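Local coordinates for Cg3027-pa (Drosophila melanogaster, PDB 2VHH), which probably hydrolyses N-carbamoyl-beta-alanine to beta-alanine, ammonium and carbon dioxide, a late step of pyrimidine degradation, at residues N160-H165 with F222-G227. Numbering follows the deposited sequence.
Sequences NMVIIH and FETEFG
Val162 and Thr224 bring the two backbones closest, their CA atoms 7.8 Å apart, too wide for a shared beta ladder; their strands belong to different sheets. Thr224-Gly227 forms a type I turn, its ends joined by two backbone hydrogen bonds, Thr224 N to Gly227 O and Gly227 N to Thr224 O, both 3.2 Å. An ST turn lies within it: Thr224 OG1 accepts from Phe226 N (3.0 Å, N-H...O angle 148°). Standing between backbone N and carbonyl carbon (chi1 81°), OG1 is turned back over the turn and donates a 3.0 Å hydrogen bond to Gly227 O, which thus accepts from both Thr224 N and OG1.

Across the contact, Val162 CG2 does most of the touching; CG1 is anti to the backbone N (chi1 175°), which puts CG2 beside that N. CG2 meets the Phe226 ring edge near its plane, 3.7 Å from CD2, and lies 4.0 Å from Thr224 CB. Glu225 CG sits over the centre of one ring face. Asn160 O approaches Phe226 CE2 obliquely (4.1 Å), while its OD1 hydrogen-bonds Asn187 ND2. Leu229, on strand 227-231, packs against Val162 and Thr224. The start of strand 162-171 thus packs on the end of strand 221-224 and the following turn, the two sheets facing each other as in the superfamily's alpha-beta-beta-alpha sandwich.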
loop_
_atom_site.group_PDB
_atom_site.type_symbol
_atom_site.label_atom_id
_atom_site.label_comp_id
_atom_site.label_asym_id
_atom_site.label_seq_id
_atom_site.Cartn_x
_atom_site.Cartn_y
_atom_site.Cartn_z
ATOM N N ASN C 160 33.443 -34.373 -23.741
ATOM C CA ASN C 160 33.068 -32.964 -23.882
ATOM C C ASN C 160 31.552 -32.721 -23.857
ATOM O O ASN C 160 30.997 -32.124 -24.782
ATOM C CB ASN C 160 33.699 -32.345 -25.139
ATOM C CG ASN C 160 33.437 -30.851 -25.247
ATOM O OD1 ASN C 160 33.558 -30.110 -24.271
ATOM N ND2 ASN C 160 33.059 -30.406 -26.431
ATOM N N MET C 161 30.885 -33.189 -22.804
ATOM C CA MET C 161 29.438 -32.978 -22.669
ATOM C C MET C 161 28.989 -32.628 -21.246
ATOM O O MET C 161 29.555 -33.121 -20.271
ATOM C CB MET C 161 28.631 -34.160 -23.249
ATOM C CG MET C 161 28.791 -35.526 -22.550
ATOM S SD MET C 161 27.827 -36.934 -23.241
ATOM C CE MET C 161 27.864 -36.570 -24.992
ATOM N N VAL C 162 27.992 -31.748 -21.152
ATOM C CA VAL C 162 27.332 -31.403 -19.889
ATOM C C VAL C 162 26.521 -32.613 -19.436
ATOM O O VAL C 162 25.783 -33.195 -20.227
ATOM C CB VAL C 162 26.383 -30.172 -20.046
ATOM C CG1 VAL C 162 25.591 -29.889 -18.764
ATOM C CG2 VAL C 162 27.162 -28.944 -20.458
ATOM N N ILE C 163 26.674 -33.003 -18.177
ATOM C CA ILE C 163 25.896 -34.103 -17.619
ATOM C C ILE C 163 25.042 -33.615 -16.447
ATOM O O ILE C 163 25.550 -33.007 -15.508
ATOM C CB ILE C 163 26.800 -35.299 -17.209
ATOM C CG1 ILE C 163 27.546 -35.820 -18.442
ATOM C CG2 ILE C 163 25.981 -36.396 -16.518
ATOM C CD1 ILE C 163 28.364 -37.081 -18.248
ATOM N N ILE C 164 23.742 -33.860 -16.533
ATOM C CA ILE C 164 22.839 -33.575 -15.436
ATOM C C ILE C 164 22.374 -34.895 -14.842
ATOM O O ILE C 164 21.892 -35.766 -15.562
ATOM C CB ILE C 164 21.644 -32.713 -15.892
ATOM C CG1 ILE C 164 22.145 -31.348 -16.357
ATOM C CG2 ILE C 164 20.652 -32.505 -14.750
ATOM C CD1 ILE C 164 21.158 -30.555 -17.174
ATOM N N HIS C 165 22.544 -35.058 -13.534
ATOM C CA HIS C 165 22.057 -36.268 -12.882
ATOM C C HIS C 165 21.334 -35.997 -11.569
ATOM O O HIS C 165 21.602 -35.007 -10.890
ATOM C CB HIS C 165 23.176 -37.295 -12.704
ATOM C CG HIS C 165 24.228 -36.897 -11.715
ATOM N ND1 HIS C 165 24.549 -37.675 -10.624
ATOM C CD2 HIS C 165 25.050 -35.824 -11.667
ATOM C CE1 HIS C 165 25.515 -37.092 -9.942
ATOM N NE2 HIS C 165 25.838 -35.968 -10.554
ATOM N N PHE C 222 21.338 -22.835 -15.139
ATOM C CA PHE C 222 22.764 -23.064 -15.386
ATOM C C PHE C 222 23.172 -22.594 -16.769
ATOM O O PHE C 222 22.643 -23.060 -17.776
ATOM C CB PHE C 222 23.107 -24.546 -15.196
ATOM C CG PHE C 222 22.759 -25.067 -13.835
ATOM C CD1 PHE C 222 21.493 -25.568 -13.575
ATOM C CD2 PHE C 222 23.686 -25.021 -12.808
ATOM C CE1 PHE C 222 21.161 -26.026 -12.310
ATOM C CE2 PHE C 222 23.369 -25.478 -11.545
ATOM C CZ PHE C 222 22.102 -25.984 -11.294
ATOM N N GLU C 223 24.099 -21.646 -16.797
ATOM C CA GLU C 223 24.618 -21.107 -18.041
ATOM C C GLU C 223 25.806 -21.925 -18.516
ATOM O O GLU C 223 26.921 -21.801 -18.005
ATOM C CB GLU C 223 24.993 -19.628 -17.888
ATOM C CG GLU C 223 25.774 -19.053 -19.082
ATOM C CD GLU C 223 25.451 -17.594 -19.363
ATOM O OE1 GLU C 223 25.181 -16.835 -18.389
ATOM O OE2 GLU C 223 25.464 -17.216 -20.564
ATOM N N THR C 224 25.547 -22.771 -19.501
ATOM C CA THR C 224 26.562 -23.644 -20.054
ATOM C C THR C 224 26.810 -23.190 -21.484
ATOM O O THR C 224 26.059 -22.376 -22.021
ATOM C CB THR C 224 26.101 -25.121 -20.040
ATOM O OG1 THR C 224 25.250 -25.371 -21.165
ATOM C CG2 THR C 224 25.343 -25.448 -18.757
ATOM N N GLU C 225 27.854 -23.720 -22.106
ATOM C CA GLU C 225 28.141 -23.377 -23.490
ATOM C C GLU C 225 27.168 -24.049 -24.482
ATOM O O GLU C 225 27.241 -23.816 -25.692
ATOM C CB GLU C 225 29.613 -23.658 -23.815
ATOM C CG GLU C 225 29.936 -25.088 -24.132
ATOM C CD GLU C 225 31.274 -25.206 -24.823
ATOM O OE1 GLU C 225 32.311 -25.025 -24.145
ATOM O OE2 GLU C 225 31.287 -25.474 -26.047
ATOM N N PHE C 226 26.257 -24.870 -23.957
ATOM C CA PHE C 226 25.198 -25.466 -24.773
ATOM C C PHE C 226 23.805 -24.996 -24.359
ATOM O O PHE C 226 22.822 -25.692 -24.591
ATOM C CB PHE C 226 25.280 -26.993 -24.769
ATOM C CG PHE C 226 26.648 -27.525 -25.087
ATOM C CD1 PHE C 226 27.231 -27.291 -26.340
ATOM C CD2 PHE C 226 27.364 -28.256 -24.137
ATOM C CE1 PHE C 226 28.506 -27.779 -26.634
ATOM C CE2 PHE C 226 28.636 -28.744 -24.427
ATOM C CZ PHE C 226 29.206 -28.502 -25.680
ATOM N N GLY C 227 23.720 -23.812 -23.759
ATOM C CA GLY C 227 22.422 -23.222 -23.425
ATOM C C GLY C 227 22.154 -23.043 -21.938
ATOM O O GLY C 227 22.878 -23.576 -21.088
#